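Long-range contact in basic helix-loop-helix, putative, expressed (Oryza sativa subsp. japonica, PDB 5LW0), which binds ADP-ribose through its macrodomain, one part of a longer protein that probably acts in ADP-ribosylation-regulated repair of DNA interstrand crosslinks: residues A39-S44 / V124-A129. Sequence-based numbering, arbitrary orientation.
Sequences AFPSIS and VIANAA. With AR6 ([(2R,3S,4R,5R)-5-(6-aminopurin-9-yl)-3,4-dihydroxy-oxolan-2-yl]methyl [hydroxy-[[(2R,3S,4R,5S)-3,4,5-trihydroxyoxolan-2-yl]methoxy]phosphoryl] hydrogen phosphate), chain C.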
loop_
_atom_site.group_PDB
_atom_site.type_symbol
_atom_site.label_atom_id
_atom_site.label_comp_id
_atom_site.label_asym_id
_atom_site.label_seq_id
_atom_site.Cartn_x
_atom_site.Cartn_y
_atom_site.Cartn_z
ATOM N N ALA A 39 -5.428 3.062 -2.876
ATOM C CA ALA A 39 -5.215 1.644 -3.244
ATOM C C ALA A 39 -3.884 1.221 -2.656
ATOM O O ALA A 39 -2.852 1.921 -2.828
ATOM C CB ALA A 39 -5.217 1.466 -4.733
ATOM N N PHE A 40 -3.854 0.070 -2.059
ATOM C CA PHE A 40 -2.645 -0.444 -1.494
ATOM C C PHE A 40 -2.526 -1.927 -1.747
ATOM O O PHE A 40 -3.534 -2.667 -1.738
ATOM C CB PHE A 40 -2.540 -0.150 0.036
ATOM C CG PHE A 40 -3.582 -0.787 0.844
ATOM C CD1 PHE A 40 -4.826 -0.233 0.919
ATOM C CD2 PHE A 40 -3.297 -1.935 1.639
ATOM C CE1 PHE A 40 -5.818 -0.818 1.722
ATOM C CE2 PHE A 40 -4.258 -2.512 2.457
ATOM C CZ PHE A 40 -5.522 -1.939 2.519
ATOM N N PRO A 41 -1.282 -2.420 -1.884
ATOM C CA PRO A 41 -1.048 -3.845 -1.949
ATOM C C PRO A 41 -0.785 -4.428 -0.563
ATOM O O PRO A 41 -0.577 -3.669 0.407
ATOM C CB PRO A 41 0.235 -3.904 -2.753
ATOM C CG PRO A 41 0.999 -2.748 -2.246
ATOM C CD PRO A 41 -0.034 -1.669 -1.914
ATOM N N SER A 42 -0.725 -5.755 -0.478
ATOM C CA SER A 42 -0.440 -6.413 0.770
ATOM C C SER A 42 1.051 -6.284 1.093
ATOM O O SER A 42 1.898 -6.923 0.484
ATOM C CB SER A 42 -0.833 -7.841 0.691
ATOM O OG SER A 42 -0.494 -8.558 1.878
ATOM N N ILE A 43 1.359 -5.450 2.028
ATOM C CA ILE A 43 2.746 -5.227 2.415
ATOM C C ILE A 43 3.383 -6.425 3.074
ATOM O O ILE A 43 2.747 -7.099 3.880
ATOM C CB ILE A 43 2.800 -4.049 3.451
ATOM C CG1 ILE A 43 2.135 -2.776 2.895
ATOM C CG2 ILE A 43 4.229 -3.773 3.903
ATOM C CD1 ILE A 43 2.702 -2.274 1.571
ATOM N N SER A 44 4.590 -6.754 2.610
ATOM C CA SER A 44 5.486 -7.791 3.235
ATOM C C SER A 44 5.145 -9.237 2.848
ATOM O O SER A 44 5.861 -10.120 3.235
ATOM C CB SER A 44 5.533 -7.675 4.786
ATOM O OG SER A 44 6.204 -6.509 5.195
ATOM N N VAL A 124 -4.374 8.024 -4.920
ATOM C CA VAL A 124 -3.228 7.758 -4.086
ATOM C C VAL A 124 -2.971 6.270 -4.111
ATOM O O VAL A 124 -3.878 5.476 -3.890
ATOM C CB VAL A 124 -3.441 8.231 -2.635
ATOM C CG1 VAL A 124 -2.176 8.020 -1.815
ATOM C CG2 VAL A 124 -3.898 9.683 -2.601
ATOM N N ILE A 125 -1.716 5.871 -4.365
ATOM C CA ILE A 125 -1.378 4.454 -4.260
ATOM C C ILE A 125 -0.208 4.234 -3.320
ATOM O O ILE A 125 0.635 5.112 -3.131
ATOM C CB ILE A 125 -1.099 3.808 -5.624
ATOM C CG1 ILE A 125 0.134 4.362 -6.227
ATOM C CG2 ILE A 125 -2.301 3.954 -6.582
ATOM C CD1 ILE A 125 0.535 3.649 -7.520
ATOM N N ALA A 126 -0.215 3.088 -2.645
ATOM C CA ALA A 126 0.917 2.694 -1.778
ATOM C C ALA A 126 1.875 1.776 -2.487
ATOM O O ALA A 126 1.465 0.952 -3.324
ATOM C CB ALA A 126 0.383 2.008 -0.559
ATOM N N ASN A 127 3.138 1.882 -2.124
ATOM C CA ASN A 127 4.196 1.052 -2.638
ATOM C C ASN A 127 4.850 0.246 -1.533
ATOM O O ASN A 127 5.076 0.749 -0.448
ATOM C CB ASN A 127 5.195 1.944 -3.298
ATOM C CG ASN A 127 6.380 1.176 -3.832
ATOM O OD1 ASN A 127 6.217 0.061 -4.332
ATOM N ND2 ASN A 127 7.571 1.779 -3.750
ATOM N N ALA A 128 5.123 -1.047 -1.771
ATOM C CA ALA A 128 5.873 -1.824 -0.860
ATOM C C ALA A 128 7.353 -1.633 -1.196
ATOM O O ALA A 128 7.910 -2.295 -2.049
ATOM C CB ALA A 128 5.455 -3.282 -0.919
ATOM N N ALA A 129 7.946 -0.716 -0.479
ATOM C CA ALA A 129 9.258 -0.192 -0.826
ATOM C C ALA A 129 10.343 -1.024 -0.247
ATOM O O ALA A 129 10.126 -1.893 0.603
ATOM C CB ALA A 129 9.352 1.262 -0.306
HETATM N N1 AR6 C . -0.253 -4.547 -8.693
HETATM C C2 AR6 C . -0.836 -4.984 -7.556
HETATM N N3 AR6 C . -0.266 -5.810 -6.701
HETATM C C4 AR6 C . 0.998 -6.285 -6.934
HETATM C C5 AR6 C . 1.723 -5.862 -8.092
HETATM C C6 AR6 C . 1.031 -4.933 -9.002
HETATM N N6 AR6 C . 1.595 -4.463 -10.089
HETATM N N7 AR6 C . 2.984 -6.503 -8.049
HETATM C C8 AR6 C . 3.011 -7.213 -6.898
HETATM N N9 AR6 C . 1.818 -7.081 -6.210
HETATM P PA AR6 C . 6.038 -7.249 -2.883
HETATM P PB AR6 C . 6.982 -7.058 -0.064
HETATM C "C1'" AR6 C . 1.467 -7.580 -4.898
HETATM O O1A AR6 C . 6.955 -8.481 -3.038
HETATM O O1B AR6 C . 6.695 -8.510 0.232
HETATM C C1D AR6 C . 10.140 -5.070 -3.494
HETATM O O1D AR6 C . 10.656 -5.305 -4.787
HETATM C "C2'" AR6 C . 1.983 -8.956 -4.495
HETATM O "O2'" AR6 C . 1.255 -10.048 -5.137
HETATM O O2A AR6 C . 6.042 -6.195 -3.924
HETATM O O2B AR6 C . 6.648 -6.008 0.954
HETATM C C2D AR6 C . 11.028 -4.011 -2.774
HETATM O O2D AR6 C . 12.240 -3.693 -3.571
HETATM C "C3'" AR6 C . 1.859 -8.878 -2.994
HETATM O "O3'" AR6 C . 0.524 -9.232 -2.540
HETATM O O3A AR6 C . 6.308 -6.540 -1.442
HETATM C C3D AR6 C . 11.365 -4.620 -1.442
HETATM O O3D AR6 C . 12.767 -5.007 -1.525
HETATM C "C4'" AR6 C . 2.136 -7.395 -2.683
HETATM O "O4'" AR6 C . 2.092 -6.708 -3.913
HETATM C C4D AR6 C . 10.451 -5.863 -1.317
HETATM O O4D AR6 C . 10.060 -6.268 -2.650
HETATM C "C5'" AR6 C . 3.473 -7.148 -2.032
HETATM O "O5'" AR6 C . 4.530 -7.868 -2.696
HETATM C C5D AR6 C . 9.145 -5.632 -0.563
HETATM O O5D AR6 C . 8.561 -6.942 -0.387
#
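A39 and I125 face each other as a parallel bridge, with two backbone hydrogen bonds at A39: its N reaches V124 O at 3.0 Å and its O takes the N-H of A126 at 2.9 Å. The same carbonyl also receives a CA-H...O contact from I125. Two residues on, where the next N-H facing strand 124-128 would be expected, P41 has none, and its ring carbon CD comes up against A126 O at 3.3 Å. No further backbone hydrogen bond joins the two segments, and A126 O and A128 N lie buried with no hydrogen-bond partner in the model. Contact continues through apolar groups. The methyl of A126 touches F40 CB, 3.7 Å away, and P41 CD, both from the same side, while the F40 ring, with CG placed between the backbone N and the carbonyl carbon (chi1 63°), turns away from strand 124-128. Farther on, I43 points the end of its longer branch toward strand 124-128, CD1 lying 3.8 Å from A128 CB.

Past the paired residues, ADP-ribose is held, as in other macrodomains, at the C-terminal ends of the central strands. S44 N donates to the phosphate oxygen O2B of AR6 at 2.7 Å, although at a bent N-H...O angle of 135°, and A128 CB packs against the diphosphate bridge oxygen O3A. P41 CB lies beside the adenosine ribose.

Strands 37-40 and 124-128 form the middle of the six-stranded sheet, between strands 74-79 and 187-192. Helix 208-230 packs against F40, I43, V124 and A126, with F223 meeting the F40 ring edge-to-face, whereas helix 139-148 lies against I125, N127 and A128.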